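Local coordinates for high-affinity zinc uptake system protein znuA (Streptococcus suis, PDB 3MFQ), which binds zinc outside the cell and probably hands it and related metal ions to an ABC importer for uptake, at residues 58-63 with 117-122; 33-36 with 42-45; 206-211 with 232-237. One frame throughout, in Å; residues are numbered along the deposited sequence.

From the N terminus, contact 2 comes first. It closes the short loop between strand 29-32 and helix 47-55, and that loop carries the zinc ligand His41. Contact 1 opens only after contact 2 has closed. It spans 53 intervening residues and lays helix 109-123 on strand 58-61, so it ties a late helix of the N-terminal lobe to its parallel sheet. Contact 3 follows beyond the long helix 131-156 and packs helix 198-211 against helix 225-235. The three are in series; none nests in or crosses another. Contacts 1 and 2 have centres about 18 Å apart. Contact 3 lies about 43 Å from contact 1, centre to centre, on the opposite side of the chain's centre.

Contact 1: 58-63 with 117-122; sequences LVLYHG and AVASEE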
loop_
_atom_site.group_PDB
_atom_site.type_symbol
_atom_site.label_atom_id
_atom_site.label_comp_id
_atom_site.label_asym_id
_atom_site.label_seq_id
_atom_site.Cartn_x
_atom_site.Cartn_y
_atom_site.Cartn_z
ATOM N N LEU A 58 20.312 -4.196 10.103
ATOM C CA LEU A 58 19.741 -3.261 9.143
ATOM C C LEU A 58 18.242 -3.155 9.375
ATOM O O LEU A 58 17.561 -4.164 9.530
ATOM C CB LEU A 58 20.009 -3.730 7.709
ATOM C CG LEU A 58 19.298 -2.979 6.580
ATOM C CD1 LEU A 58 19.769 -1.536 6.518
ATOM C CD2 LEU A 58 19.514 -3.668 5.241
ATOM N N VAL A 59 17.730 -1.931 9.402
ATOM C CA VAL A 59 16.296 -1.719 9.551
ATOM C C VAL A 59 15.735 -0.998 8.328
ATOM O O VAL A 59 16.236 0.056 7.943
ATOM C CB VAL A 59 15.968 -0.919 10.830
ATOM C CG1 VAL A 59 14.484 -0.580 10.886
ATOM C CG2 VAL A 59 16.389 -1.698 12.068
ATOM N N LEU A 60 14.702 -1.571 7.717
ATOM C CA LEU A 60 14.091 -0.979 6.528
ATOM C C LEU A 60 12.619 -0.646 6.748
ATOM O O LEU A 60 11.869 -1.449 7.307
ATOM C CB LEU A 60 14.241 -1.909 5.322
ATOM C CG LEU A 60 15.626 -1.979 4.679
ATOM C CD1 LEU A 60 15.688 -3.104 3.661
ATOM C CD2 LEU A 60 15.982 -0.647 4.037
ATOM N N TYR A 61 12.213 0.542 6.306
ATOM C CA TYR A 61 10.826 0.975 6.438
ATOM C C TYR A 61 10.406 1.891 5.292
ATOM O O TYR A 61 11.244 2.379 4.533
ATOM C CB TYR A 61 10.598 1.667 7.785
ATOM C CG TYR A 61 11.299 3.000 7.927
ATOM C CD1 TYR A 61 12.682 3.074 8.027
ATOM C CD2 TYR A 61 10.576 4.184 7.971
ATOM C CE1 TYR A 61 13.325 4.291 8.161
ATOM C CE2 TYR A 61 11.211 5.406 8.106
ATOM C CZ TYR A 61 12.584 5.454 8.200
ATOM O OH TYR A 61 13.216 6.670 8.332
ATOM N N HIS A 62 9.101 2.117 5.174
ATOM C CA HIS A 62 8.550 2.956 4.116
ATOM C C HIS A 62 8.944 4.414 4.296
ATOM O O HIS A 62 9.626 4.996 3.453
ATOM C CB HIS A 62 7.024 2.851 4.098
ATOM C CG HIS A 62 6.512 1.491 3.746
ATOM N ND1 HIS A 62 6.898 0.352 4.421
ATOM C CD2 HIS A 62 5.630 1.086 2.802
ATOM C CE1 HIS A 62 6.286 -0.695 3.898
ATOM N NE2 HIS A 62 5.509 -0.276 2.916
ATOM N N GLY A 63 8.506 5.002 5.402
ATOM C CA GLY A 63 8.698 6.420 5.638
ATOM C C GLY A 63 7.408 7.171 5.377
ATOM O O GLY A 63 6.327 6.581 5.405
ATOM N N ALA A 117 15.255 -0.182 -5.363
ATOM C CA ALA A 117 16.648 0.188 -5.594
ATOM C C ALA A 117 17.373 0.484 -4.287
ATOM O O ALA A 117 18.466 -0.030 -4.045
ATOM C CB ALA A 117 16.729 1.382 -6.524
ATOM N N VAL A 118 16.763 1.317 -3.449
ATOM C CA VAL A 118 17.325 1.641 -2.142
ATOM C C VAL A 118 17.552 0.372 -1.328
ATOM O O VAL A 118 18.617 0.178 -0.744
ATOM C CB VAL A 118 16.408 2.594 -1.350
ATOM C CG1 VAL A 118 16.974 2.844 0.038
ATOM C CG2 VAL A 118 16.231 3.902 -2.100
ATOM N N ALA A 119 16.541 -0.493 -1.300
ATOM C CA ALA A 119 16.623 -1.755 -0.575
ATOM C C ALA A 119 17.779 -2.602 -1.085
ATOM O O ALA A 119 18.520 -3.199 -0.305
ATOM C CB ALA A 119 15.319 -2.516 -0.697
ATOM N N SER A 120 17.926 -2.650 -2.402
ATOM C CA SER A 120 19.014 -3.389 -3.020
ATOM C C SER A 120 20.367 -2.873 -2.543
ATOM O O SER A 120 21.228 -3.649 -2.135
ATOM C CB SER A 120 18.921 -3.284 -4.540
ATOM O OG SER A 120 19.967 -4.002 -5.159
ATOM N N GLU A 121 20.543 -1.557 -2.582
ATOM C CA GLU A 121 21.821 -0.938 -2.247
ATOM C C GLU A 121 22.136 -1.018 -0.757
ATOM O O GLU A 121 23.260 -0.747 -0.338
ATOM C CB GLU A 121 21.840 0.516 -2.716
ATOM C CG GLU A 121 21.407 0.683 -4.167
ATOM C CD GLU A 121 21.706 2.065 -4.715
ATOM O OE1 GLU A 121 21.345 2.348 -5.878
ATOM O OE2 GLU A 121 22.310 2.873 -3.979
ATOM N N GLU A 122 21.137 -1.384 0.036
ATOM C CA GLU A 122 21.326 -1.556 1.472
ATOM C C GLU A 122 21.628 -3.007 1.828
ATOM O O GLU A 122 22.317 -3.284 2.809
ATOM C CB GLU A 122 20.099 -1.073 2.244
ATOM C CG GLU A 122 20.020 0.435 2.395
ATOM C CD GLU A 122 21.210 1.007 3.137
ATOM O OE1 GLU A 122 22.015 1.720 2.502
ATOM O OE2 GLU A 122 21.340 0.743 4.351
#
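This is a buried helix-on-sheet contact in the N-terminal lobe, with Leu58 and Leu60 of strand 58-61 facing Ala119 and Glu122 of helix 109-123. The short strand and helix segments run antiparallel at 178°, and their axes come within 10.3 Å. Leu58 meets the end of the helix segment. Its CG lies anti to the backbone N (chi1 171°), and both methyls reach Glu122. Leu58 CD2 lies 3.7 Å from the backbone O of Glu122 and 4.0 Å from its CB. The bend at chi2 brings OE2 of Glu122 to 3.5 Å from Leu58 CD1. The two side chains cross at a slant. Leu60 packs more loosely. Leu60 CD1 is 4.4 Å from Ala119 CB, and Leu60 CD2 is 4.5 Å from Glu122 CG. No hydrogen bond joins the segments. Strand 58-61 lies inside the parallel sheet, between strands 8-11 and 79-80. Ala119 also touches Met19 and Leu23 of helix 14-24, while Glu122 reaches Val79. Val59 and Tyr61 point to the other face of the sheet, where they meet helix 71-77.

Contact 2: 33-36 with 42-45; sequences LIPA and LYVA
Segments 33-36 and 42-45 run in roughly opposite directions without forming strands, and the CA atoms of Ile34 and Tyr43 come within 7.2 Å. Tyr43 carries the contact. Its ring lies across residues 33-35: Ile34 takes most of the ring, Pro35 touches CE1, and Leu33 O lies near the hydroxyl. Ile34 covers one face: its CG1 sits 3.8 Å from the centroid of the Tyr43 ring, 14° off the ring normal, which makes a CH-pi contact. The other Ile34 branches spread over the same ring and its stem. Ile34 CG2 lies 3.7 Å from Tyr43 CD1, and the Ile34 CD1 methyl is 3.9 Å from Tyr43 CB. The isoleucine and the tyrosine lie alongside, pointing opposite ways. Tyr43 CG is anti to the backbone N (chi1 -161°), and this sends the ring back toward the first segment.

Both segments belong to the loop that joins strand 29-32 to helix 47-55 in the N-terminal lobe. This loop bears His41, one of the four protein ligands of the zinc ion, just ahead of Leu42. The side chain of Ile34 is about 11 Å from the metal.

Pro35 approaches the ring obliquely, with its CD 3.9 Å from Tyr43 CE1, and the two side chains are roughly perpendicular. At the far end of the ring, Tyr43 OH is hydrogen-bonded to Asp49 of helix 47-55, and it lies 3.2 Å from Leu33 O. Backbone hydrogen bonds join Leu33 to Val11, the last residue of strand 8-11, and Ile34 to Thr12 just after it.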
loop_
_atom_site.group_PDB
_atom_site.type_symbol
_atom_site.label_atom_id
_atom_site.label_comp_id
_atom_site.label_asym_id
_atom_site.label_seq_id
_atom_site.Cartn_x
_atom_site.Cartn_y
_atom_site.Cartn_z
ATOM N N LEU A 33 8.004 -6.767 11.700
ATOM C CA LEU A 33 7.457 -6.168 12.909
ATOM C C LEU A 33 5.936 -6.147 12.869
ATOM O O LEU A 33 5.273 -6.678 13.759
ATOM C CB LEU A 33 7.992 -4.749 13.087
ATOM C CG LEU A 33 9.500 -4.599 12.895
ATOM C CD1 LEU A 33 9.954 -3.247 13.412
ATOM C CD2 LEU A 33 10.245 -5.715 13.600
ATOM N N ILE A 34 5.392 -5.529 11.826
ATOM C CA ILE A 34 3.949 -5.421 11.665
ATOM C C ILE A 34 3.404 -6.601 10.864
ATOM O O ILE A 34 3.650 -6.709 9.662
ATOM C CB ILE A 34 3.563 -4.101 10.971
ATOM C CG1 ILE A 34 4.244 -2.919 11.668
ATOM C CG2 ILE A 34 2.054 -3.930 10.949
ATOM C CD1 ILE A 34 3.932 -1.579 11.050
ATOM N N PRO A 35 2.663 -7.494 11.535
ATOM C CA PRO A 35 2.099 -8.698 10.915
ATOM C C PRO A 35 1.132 -8.360 9.787
ATOM O O PRO A 35 0.331 -7.436 9.923
ATOM C CB PRO A 35 1.340 -9.362 12.068
ATOM C CG PRO A 35 1.965 -8.817 13.304
ATOM C CD PRO A 35 2.336 -7.410 12.967
ATOM N N ALA A 36 1.209 -9.106 8.690
ATOM C CA ALA A 36 0.294 -8.914 7.574
ATOM C C ALA A 36 -1.140 -8.897 8.078
ATOM O O ALA A 36 -1.530 -9.734 8.890
ATOM C CB ALA A 36 0.478 -10.016 6.546
ATOM N N LEU A 42 -1.522 2.705 12.654
ATOM C CA LEU A 42 -1.903 2.674 14.061
ATOM C C LEU A 42 -0.929 1.880 14.923
ATOM O O LEU A 42 -0.910 2.027 16.145
ATOM C CB LEU A 42 -3.303 2.077 14.209
ATOM C CG LEU A 42 -4.367 2.625 13.263
ATOM C CD1 LEU A 42 -5.688 1.904 13.476
ATOM C CD2 LEU A 42 -4.528 4.123 13.453
ATOM N N TYR A 43 -0.125 1.037 14.285
ATOM C CA TYR A 43 0.775 0.155 15.017
ATOM C C TYR A 43 1.610 0.930 16.026
ATOM O O TYR A 43 2.212 1.951 15.698
ATOM C CB TYR A 43 1.686 -0.607 14.056
ATOM C CG TYR A 43 2.315 -1.841 14.662
ATOM C CD1 TYR A 43 1.684 -3.076 14.580
ATOM C CD2 TYR A 43 3.538 -1.774 15.316
ATOM C CE1 TYR A 43 2.253 -4.210 15.130
ATOM C CE2 TYR A 43 4.115 -2.904 15.869
ATOM C CZ TYR A 43 3.467 -4.119 15.774
ATOM O OH TYR A 43 4.035 -5.247 16.322
ATOM N N VAL A 44 1.630 0.445 17.263
ATOM C CA VAL A 44 2.442 1.056 18.304
ATOM C C VAL A 44 3.589 0.133 18.694
ATOM O O VAL A 44 3.371 -0.987 19.152
ATOM C CB VAL A 44 1.610 1.392 19.552
ATOM C CG1 VAL A 44 2.497 2.009 20.621
ATOM C CG2 VAL A 44 0.471 2.329 19.189
ATOM N N ALA A 45 4.810 0.614 18.503
ATOM C CA ALA A 45 5.999 -0.167 18.808
ATOM C C ALA A 45 6.017 -0.613 20.265
ATOM O O ALA A 45 5.998 0.216 21.176
ATOM C CB ALA A 45 7.245 0.636 18.484
#

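Contact 3: 206-211 with 232-237; sequences NLIIDH and EAVKAK
Val234 faces both Ile208 and Ile209, one methyl to each, and this is the tight part of the contact between helices 198-211 and 225-235. Val234 CG2 meets Ile208 CD1 at 3.6 Å, the two side chains standing roughly perpendicular. Val234 CG1 meets Ile209 CD1 at 3.8 Å, and here the side chains run alongside each other, pointing opposite ways. The CA atoms of Ile209 and Val234 are 7.5 Å apart. Val241 and Ile213, in loops, extend this apolar patch, and Val205 adds to it from one turn earlier in helix 198-211.

The outer side is looser and polar. Lys237 reaches across with an extended chain to Asn206, and Lys237 NZ donates to Asn206 OD1 at 2.7 Å. The C=O...N angle is 139°, and the donor is tilted 19° from the carbonyl plane. Asn206 CB points away from the other helix, but chi1 of -61° and the turn of the amide bring OD1 round to the lysine. The bond joins Asn206 of helix 198-211 to Lys237, near the end of helix 225-235, on the exposed side.

Helix 198-211, strand 215-217, helix 225-235 and strand 242-244 follow one another along the chain. Side-by-side packing of successive helices is consistent with the alternating beta/alpha build of the C-terminal lobe in metal-binding proteins of this family.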
loop_
_atom_site.group_PDB
_atom_site.type_symbol
_atom_site.label_atom_id
_atom_site.label_comp_id
_atom_site.label_asym_id
_atom_site.label_seq_id
_atom_site.Cartn_x
_atom_site.Cartn_y
_atom_site.Cartn_z
ATOM N N ASN A 206 -22.779 11.635 -2.243
ATOM C CA ASN A 206 -23.098 12.545 -3.336
ATOM C C ASN A 206 -22.212 12.302 -4.550
ATOM O O ASN A 206 -22.653 12.441 -5.688
ATOM C CB ASN A 206 -22.967 13.997 -2.880
ATOM C CG ASN A 206 -23.919 14.340 -1.753
ATOM O OD1 ASN A 206 -24.813 13.561 -1.422
ATOM N ND2 ASN A 206 -23.733 15.511 -1.156
ATOM N N LEU A 207 -20.958 11.939 -4.303
ATOM C CA LEU A 207 -20.033 11.640 -5.388
ATOM C C LEU A 207 -20.450 10.376 -6.131
ATOM O O LEU A 207 -20.366 10.310 -7.356
ATOM C CB LEU A 207 -18.602 11.510 -4.859
ATOM C CG LEU A 207 -17.701 12.739 -5.024
ATOM C CD1 LEU A 207 -18.453 13.901 -5.655
ATOM C CD2 LEU A 207 -17.085 13.155 -3.697
ATOM N N ILE A 208 -20.900 9.376 -5.383
ATOM C CA ILE A 208 -21.388 8.141 -5.980
ATOM C C ILE A 208 -22.596 8.427 -6.859
ATOM O O ILE A 208 -22.704 7.917 -7.974
ATOM C CB ILE A 208 -21.787 7.121 -4.907
ATOM C CG1 ILE A 208 -20.579 6.763 -4.042
ATOM C CG2 ILE A 208 -22.373 5.877 -5.548
ATOM C CD1 ILE A 208 -20.891 5.773 -2.948
ATOM N N ILE A 209 -23.501 9.256 -6.348
ATOM C CA ILE A 209 -24.721 9.605 -7.061
ATOM C C ILE A 209 -24.411 10.398 -8.322
ATOM O O ILE A 209 -24.977 10.143 -9.383
ATOM C CB ILE A 209 -25.664 10.442 -6.180
ATOM C CG1 ILE A 209 -25.795 9.819 -4.789
ATOM C CG2 ILE A 209 -27.025 10.582 -6.842
ATOM C CD1 ILE A 209 -26.390 8.432 -4.791
ATOM N N ASP A 210 -23.509 11.365 -8.197
ATOM C CA ASP A 210 -23.143 12.215 -9.321
ATOM C C ASP A 210 -22.642 11.391 -10.501
ATOM O O ASP A 210 -22.963 11.684 -11.654
ATOM C CB ASP A 210 -22.075 13.230 -8.899
ATOM C CG ASP A 210 -22.617 14.295 -7.961
ATOM O OD1 ASP A 210 -23.836 14.570 -8.000
ATOM O OD2 ASP A 210 -21.817 14.863 -7.185
ATOM N N HIS A 211 -21.863 10.354 -10.205
ATOM C CA HIS A 211 -21.198 9.570 -11.241
ATOM C C HIS A 211 -21.842 8.208 -11.470
ATOM O O HIS A 211 -21.337 7.406 -12.254
ATOM C CB HIS A 211 -19.720 9.392 -10.898
ATOM C CG HIS A 211 -18.962 10.679 -10.815
ATOM N ND1 HIS A 211 -18.926 11.448 -9.671
ATOM C CD2 HIS A 211 -18.217 11.335 -11.734
ATOM C CE1 HIS A 211 -18.189 12.522 -9.889
ATOM N NE2 HIS A 211 -17.746 12.477 -11.133
ATOM N N GLU A 232 -25.590 1.983 2.704
ATOM C CA GLU A 232 -26.903 2.250 3.273
ATOM C C GLU A 232 -27.315 3.701 3.047
ATOM O O GLU A 232 -28.478 3.990 2.763
ATOM C CB GLU A 232 -26.885 1.924 4.766
ATOM C CG GLU A 232 -28.208 2.105 5.476
ATOM C CD GLU A 232 -28.127 1.712 6.939
ATOM O OE1 GLU A 232 -28.373 2.579 7.805
ATOM O OE2 GLU A 232 -27.804 0.538 7.224
ATOM N N ALA A 233 -26.354 4.611 3.171
ATOM C CA ALA A 233 -26.610 6.034 2.976
ATOM C C ALA A 233 -26.957 6.344 1.523
ATOM O O ALA A 233 -27.831 7.165 1.246
ATOM C CB ALA A 233 -25.410 6.852 3.421
ATOM N N VAL A 234 -26.263 5.684 0.600
ATOM C CA VAL A 234 -26.537 5.844 -0.823
ATOM C C VAL A 234 -27.975 5.443 -1.128
ATOM O O VAL A 234 -28.730 6.209 -1.723
ATOM C CB VAL A 234 -25.580 5.001 -1.682
ATOM C CG1 VAL A 234 -26.009 5.031 -3.140
ATOM C CG2 VAL A 234 -24.150 5.496 -1.528
ATOM N N LYS A 235 -28.344 4.237 -0.709
ATOM C CA LYS A 235 -29.701 3.736 -0.891
ATOM C C LYS A 235 -30.712 4.669 -0.235
ATOM O O LYS A 235 -31.853 4.778 -0.684
ATOM C CB LYS A 235 -29.829 2.330 -0.305
ATOM C CG LYS A 235 -31.194 1.696 -0.491
ATOM C CD LYS A 235 -31.201 0.263 0.020
ATOM C CE LYS A 235 -32.500 -0.447 -0.326
ATOM N NZ LYS A 235 -32.458 -1.889 0.046
ATOM N N ALA A 236 -30.285 5.340 0.830
ATOM C CA ALA A 236 -31.133 6.305 1.517
ATOM C C ALA A 236 -31.455 7.469 0.588
ATOM O O ALA A 236 -32.414 8.209 0.808
ATOM C CB ALA A 236 -30.465 6.799 2.788
ATOM N N LYS A 237 -30.640 7.626 -0.449
ATOM C CA LYS A 237 -30.906 8.606 -1.493
ATOM C C LYS A 237 -31.360 7.896 -2.763
ATOM O O LYS A 237 -31.638 8.533 -3.779
ATOM C CB LYS A 237 -29.668 9.451 -1.774
ATOM C CG LYS A 237 -29.247 10.313 -0.602
ATOM C CD LYS A 237 -28.406 11.488 -1.062
ATOM C CE LYS A 237 -28.067 12.405 0.102
ATOM N NZ LYS A 237 -27.323 13.617 -0.337
#